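Local coordinates for SusD superfamily protein (Bacteroides vulgatus, PDB 3MYV) that probably binds polysaccharides at the bacterial outer membrane as a SusD-type protein, at residues L268-G273 with T322-C327; W238-K243 with R316-K321. All coordinates share one frame; numbering follows the deposited sequence.

Contact 1. Residues L268-G273 with T322-C327; sequences LLNWYG and TAPLEC. With NA (sodium ion), chain C.
Ala323 presses its methyl group into the turn formed by Asn270 to Gly273. Its CB lies 3.4 Å from CA of Gly273 and also touches the backbone carbonyl carbon of Tyr272. A beta carbon on Gly273 would come too near this methyl, so the fit relies on the missing side chain. Asn270 closes another side of the contact. Its CG is anti to the backbone N (chi1 -163°), which lays the amide alongside Ala323. Atom OD1 of Asn270 is 3.5 Å from CB of Ala323. The other branch, ND2 of Asn270, reaches CD of Pro324 at 3.6 Å. These direct contacts are van der Waals contacts. A water adds a polar link: it accepts from ND2 of Asn270 at 2.9 Å and lies 2.9 Å from the backbone O of Thr322, to which it probably donates.

The Asn270 amide is fixed by its own turn. Its OD1 accepts from N of Tyr272 at 2.9 Å, with the donor tilted 18° from the carbonyl plane. Each end of the amide therefore has a polar partner. Next to it, CD1 of Trp271 sits 3.6 Å above the Tyr272 ring, over the centre of one face. Further out, the Trp271 ring meets Trp311 of strand 307-312, and Tyr267 of helix 265-268 touches Ala323. On the other segment, the chain leads past Pro324 to Leu325, whose backbone O binds a sodium ion at 2.5 Å. Asn254, Ser255, Asp258 and Pro260 also bind that ion, together with a water.

Residues Asn270 to Gly273 form a type I beta turn, closed by N of Gly273 and O of Asn270, and its first residue also makes an Asx turn. It packs on a loop that carries one ligand of the sodium site.

Contact 2. Residues W238-K243 with R316-K321; sequences WSVEAK and RGTDLK
Ser239 and Arg316 form a single beta bridge, with the two chains running in the same direction. N of Arg316 donates to O of Trp238 at 3.2 Å. O of Arg316 accepts from N of Val240 at 2.9 Å, and this second bond is nearly straight at the carbonyl (C=O...N 172°). CA of Ser239 also makes a CH...O contact with that oxygen.

Val240 packs closely around the same carbonyl, its CG1 3.2 Å from O of Arg316. Its other methyl, CG2, touches CG2 of Thr318 at 3.9 Å, where the two side chains cross at about a right angle. The Glu241 side chain crosses Thr318 at about a right angle too, with OE2 of Glu241 3.8 Å from CG2 of Thr318.

Ser239 contributes through its hydroxyl, which is anti to the backbone N (chi1 177°). OG accepts from N of Glu241 at 2.9 Å, forming an ST turn. It also bonds to a water at 2.7 Å, which donates to O of Gly317. With an alanine in place of Ser239, N of Glu241 would probably lose this acceptor and the water its link to the 238-243 segment.

The aliphatic part of Arg316 runs beside the backbone and CB of Trp238, with CD of Arg316 4.0 Å from CB of Trp238. NH1 of Arg316 bonds to O of Tyr313.

The contact lies at the surface. It ties the loop between helix 206-223 and strand 248-252 to the loop between strands 307-312 and 329-333. Trp238 reaches on to Val330 and Arg333 of strand 329-333, and its ring meets Tyr234 edge to face.

Overall arrangement
The two contacts have their centres about 10 Å apart and share one continuous loop, since 316-321 runs straight into 322-327. Their other segments, 238-243 and 268-273, reach this loop at successive places. Further meetings join them. NZ of Lys243 lies 2.7 Å from O of Glu326, a probable hydrogen bond. SG of Cys327 packs on CG1 of Val240 at 3.6 Å. OH of Tyr272 is 3.3 Å from CD of Lys321. The sodium ion belongs to contact 1 through Leu325, while in contact 2 the side chain of Val240 is about 9 Å from it. The ligands are Asn254, Ser255, Asp258, Pro260, Leu325 and water, so contact 2 supplies none and lies only near the site.

Contact 1. Residues L268-G273 with T322-C327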
# COMPACT_ATOMS: atom_id res chain seq x y z
N LEU A 268 -10.64 13.34 2.46
CA LEU A 268 -9.61 14.18 1.83
C LEU A 268 -9.71 14.21 0.31
O LEU A 268 -9.51 15.25 -0.30
CB LEU A 268 -8.22 13.70 2.23
CG LEU A 268 -7.88 13.75 3.72
CD1 LEU A 268 -6.49 13.09 3.88
CD2 LEU A 268 -7.89 15.17 4.23
N LEU A 269 -9.99 13.06 -0.32
CA LEU A 269 -10.05 12.99 -1.78
C LEU A 269 -11.36 13.56 -2.35
O LEU A 269 -11.48 13.82 -3.53
CB LEU A 269 -9.89 11.55 -2.28
CG LEU A 269 -8.49 10.92 -2.29
CD1 LEU A 269 -8.53 9.66 -3.12
CD2 LEU A 269 -7.44 11.88 -2.85
N ASN A 270 -12.36 13.66 -1.51
CA ASN A 270 -13.70 14.03 -1.99
C ASN A 270 -13.81 15.53 -2.25
O ASN A 270 -13.45 16.36 -1.42
CB ASN A 270 -14.74 13.58 -0.96
CG ASN A 270 -16.11 13.55 -1.52
OD1 ASN A 270 -16.76 14.59 -1.70
ND2 ASN A 270 -16.63 12.33 -1.75
N TRP A 271 -14.37 15.87 -3.41
CA TRP A 271 -14.53 17.25 -3.84
C TRP A 271 -15.33 18.05 -2.82
O TRP A 271 -15.04 19.22 -2.56
CB TRP A 271 -15.24 17.29 -5.21
CG TRP A 271 -15.52 18.66 -5.72
CD1 TRP A 271 -16.62 19.42 -5.48
CD2 TRP A 271 -14.65 19.46 -6.54
NE1 TRP A 271 -16.50 20.63 -6.09
CE2 TRP A 271 -15.30 20.68 -6.76
CE3 TRP A 271 -13.38 19.24 -7.10
CZ2 TRP A 271 -14.74 21.70 -7.52
CZ3 TRP A 271 -12.82 20.25 -7.87
CH2 TRP A 271 -13.49 21.47 -8.07
N TYR A 272 -16.33 17.37 -2.24
CA TYR A 272 -17.25 17.97 -1.27
C TYR A 272 -16.75 17.92 0.18
O TYR A 272 -17.41 18.44 1.08
CB TYR A 272 -18.60 17.30 -1.39
CG TYR A 272 -19.13 17.45 -2.79
CD1 TYR A 272 -19.69 18.65 -3.21
CD2 TYR A 272 -18.99 16.42 -3.72
CE1 TYR A 272 -20.11 18.84 -4.52
CE2 TYR A 272 -19.42 16.57 -5.03
CZ TYR A 272 -19.99 17.77 -5.42
OH TYR A 272 -20.39 17.91 -6.72
N GLY A 273 -15.60 17.26 0.37
CA GLY A 273 -14.95 17.12 1.68
C GLY A 273 -13.83 18.15 1.78
O GLY A 273 -14.09 19.35 1.68
N THR A 322 -22.16 14.59 -0.54
CA THR A 322 -21.72 14.60 0.84
C THR A 322 -20.47 13.71 0.95
O THR A 322 -20.52 12.55 0.56
CB THR A 322 -22.83 14.07 1.77
OG1 THR A 322 -23.99 14.88 1.60
CG2 THR A 322 -22.41 14.10 3.24
N ALA A 323 -19.36 14.26 1.43
CA ALA A 323 -18.13 13.50 1.59
C ALA A 323 -18.29 12.55 2.76
O ALA A 323 -18.77 12.96 3.80
CB ALA A 323 -16.93 14.41 1.80
N PRO A 324 -17.89 11.29 2.58
CA PRO A 324 -18.06 10.28 3.63
C PRO A 324 -17.01 10.33 4.76
O PRO A 324 -15.82 10.58 4.52
CB PRO A 324 -17.92 8.97 2.83
CG PRO A 324 -16.91 9.31 1.80
CD PRO A 324 -17.19 10.74 1.41
N LEU A 325 -17.44 10.06 5.98
CA LEU A 325 -16.53 9.98 7.14
C LEU A 325 -16.07 8.55 7.45
O LEU A 325 -15.15 8.34 8.26
CB LEU A 325 -17.23 10.58 8.38
CG LEU A 325 -17.65 12.05 8.29
CD1 LEU A 325 -18.57 12.47 9.42
CD2 LEU A 325 -16.44 12.96 8.26
N GLU A 326 -16.72 7.56 6.83
CA GLU A 326 -16.65 6.18 7.31
C GLU A 326 -16.06 5.20 6.29
O GLU A 326 -16.17 3.99 6.48
CB GLU A 326 -18.05 5.71 7.70
CG GLU A 326 -18.97 5.29 6.55
CD GLU A 326 -19.83 6.43 5.96
OE1 GLU A 326 -19.36 7.59 5.88
OE2 GLU A 326 -20.98 6.13 5.54
N CYS A 327 -15.43 5.69 5.23
CA CYS A 327 -14.87 4.78 4.22
C CYS A 327 -13.70 3.98 4.76
O CYS A 327 -12.82 4.55 5.39
CB CYS A 327 -14.40 5.52 2.98
SG CYS A 327 -15.75 6.26 2.03
NA NA C . -14.58 7.60 10.55
O HOH W 1 -19.53 12.05 -2.09
O HOH W 2 -15.74 9.52 11.54

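Contact 2. Residues W238-K243 with R316-K321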
# COMPACT_ATOMS: atom_id res chain seq x y z
N TRP A 238 -17.20 -0.30 -4.54
CA TRP A 238 -16.45 0.74 -3.82
C TRP A 238 -17.29 1.54 -2.85
O TRP A 238 -16.79 2.51 -2.26
CB TRP A 238 -15.74 1.68 -4.83
CG TRP A 238 -14.67 0.96 -5.54
CD1 TRP A 238 -14.73 0.42 -6.79
CD2 TRP A 238 -13.38 0.61 -5.01
NE1 TRP A 238 -13.54 -0.21 -7.08
CE2 TRP A 238 -12.71 -0.11 -6.01
CE3 TRP A 238 -12.72 0.87 -3.80
CZ2 TRP A 238 -11.42 -0.60 -5.82
CZ3 TRP A 238 -11.46 0.38 -3.62
CH2 TRP A 238 -10.81 -0.33 -4.62
N SER A 239 -18.53 1.11 -2.62
CA SER A 239 -19.43 1.79 -1.72
C SER A 239 -19.22 1.41 -0.25
O SER A 239 -18.93 0.25 0.07
CB SER A 239 -20.88 1.44 -2.09
OG SER A 239 -21.80 2.03 -1.18
N VAL A 240 -19.50 2.37 0.62
CA VAL A 240 -19.61 2.12 2.05
C VAL A 240 -20.68 1.08 2.38
O VAL A 240 -20.69 0.55 3.48
CB VAL A 240 -19.93 3.42 2.85
CG1 VAL A 240 -18.81 4.43 2.68
CG2 VAL A 240 -21.29 4.02 2.45
N GLU A 241 -21.60 0.85 1.45
CA GLU A 241 -22.62 -0.18 1.63
C GLU A 241 -22.13 -1.56 1.22
O GLU A 241 -22.88 -2.50 1.29
CB GLU A 241 -23.89 0.19 0.85
CG GLU A 241 -24.43 1.57 1.21
CD GLU A 241 -25.79 1.87 0.61
OE1 GLU A 241 -25.94 1.83 -0.63
OE2 GLU A 241 -26.72 2.17 1.39
N ALA A 242 -20.87 -1.69 0.78
CA ALA A 242 -20.36 -2.97 0.32
C ALA A 242 -18.98 -3.25 0.93
O ALA A 242 -18.09 -3.73 0.25
CB ALA A 242 -20.30 -2.99 -1.20
N LYS A 243 -18.83 -3.01 2.24
CA LYS A 243 -17.53 -3.16 2.89
C LYS A 243 -17.11 -4.64 2.93
O LYS A 243 -17.95 -5.54 2.89
CB LYS A 243 -17.55 -2.56 4.31
CG LYS A 243 -17.73 -1.05 4.31
CD LYS A 243 -17.76 -0.48 5.71
CE LYS A 243 -17.41 1.03 5.75
NZ LYS A 243 -17.10 1.56 7.16
N ARG A 316 -16.70 5.71 -1.90
CA ARG A 316 -18.02 6.19 -2.27
C ARG A 316 -18.98 6.12 -1.07
O ARG A 316 -19.17 5.07 -0.48
CB ARG A 316 -18.56 5.35 -3.45
CG ARG A 316 -17.68 5.42 -4.71
CD ARG A 316 -18.22 4.59 -5.89
NE ARG A 316 -19.39 5.19 -6.53
CZ ARG A 316 -19.35 6.08 -7.52
NH1 ARG A 316 -18.18 6.52 -8.01
NH2 ARG A 316 -20.49 6.53 -8.04
N GLY A 317 -19.61 7.24 -0.75
CA GLY A 317 -20.61 7.27 0.30
C GLY A 317 -21.97 7.00 -0.31
O GLY A 317 -22.06 6.64 -1.47
N THR A 318 -23.02 7.19 0.48
CA THR A 318 -24.39 7.02 0.00
C THR A 318 -24.95 8.22 -0.75
O THR A 318 -25.97 8.08 -1.41
CB THR A 318 -25.33 6.70 1.17
OG1 THR A 318 -25.32 7.80 2.08
CG2 THR A 318 -24.86 5.44 1.90
N ASP A 319 -24.29 9.38 -0.67
CA ASP A 319 -24.72 10.60 -1.36
C ASP A 319 -23.55 11.24 -2.13
O ASP A 319 -22.50 11.56 -1.53
CB ASP A 319 -25.27 11.60 -0.32
CG ASP A 319 -25.82 12.90 -0.96
OD1 ASP A 319 -26.37 12.83 -2.08
OD2 ASP A 319 -25.74 14.00 -0.34
N LEU A 320 -23.71 11.42 -3.46
CA LEU A 320 -22.63 12.00 -4.30
C LEU A 320 -22.04 13.26 -3.68
O LEU A 320 -20.81 13.43 -3.64
CB LEU A 320 -23.09 12.31 -5.75
CG LEU A 320 -22.11 13.10 -6.68
CD1 LEU A 320 -20.80 12.35 -6.99
CD2 LEU A 320 -22.79 13.55 -8.00
N LYS A 321 -22.91 14.16 -3.21
CA LYS A 321 -22.45 15.49 -2.79
C LYS A 321 -22.27 15.70 -1.28
O LYS A 321 -22.19 16.85 -0.80
CB LYS A 321 -23.29 16.58 -3.45
CG LYS A 321 -23.37 16.38 -5.00
CD LYS A 321 -23.57 17.68 -5.76
CE LYS A 321 -23.73 17.44 -7.29
NZ LYS A 321 -23.91 18.74 -8.02
O HOH W 3 -22.49 4.18 -2.58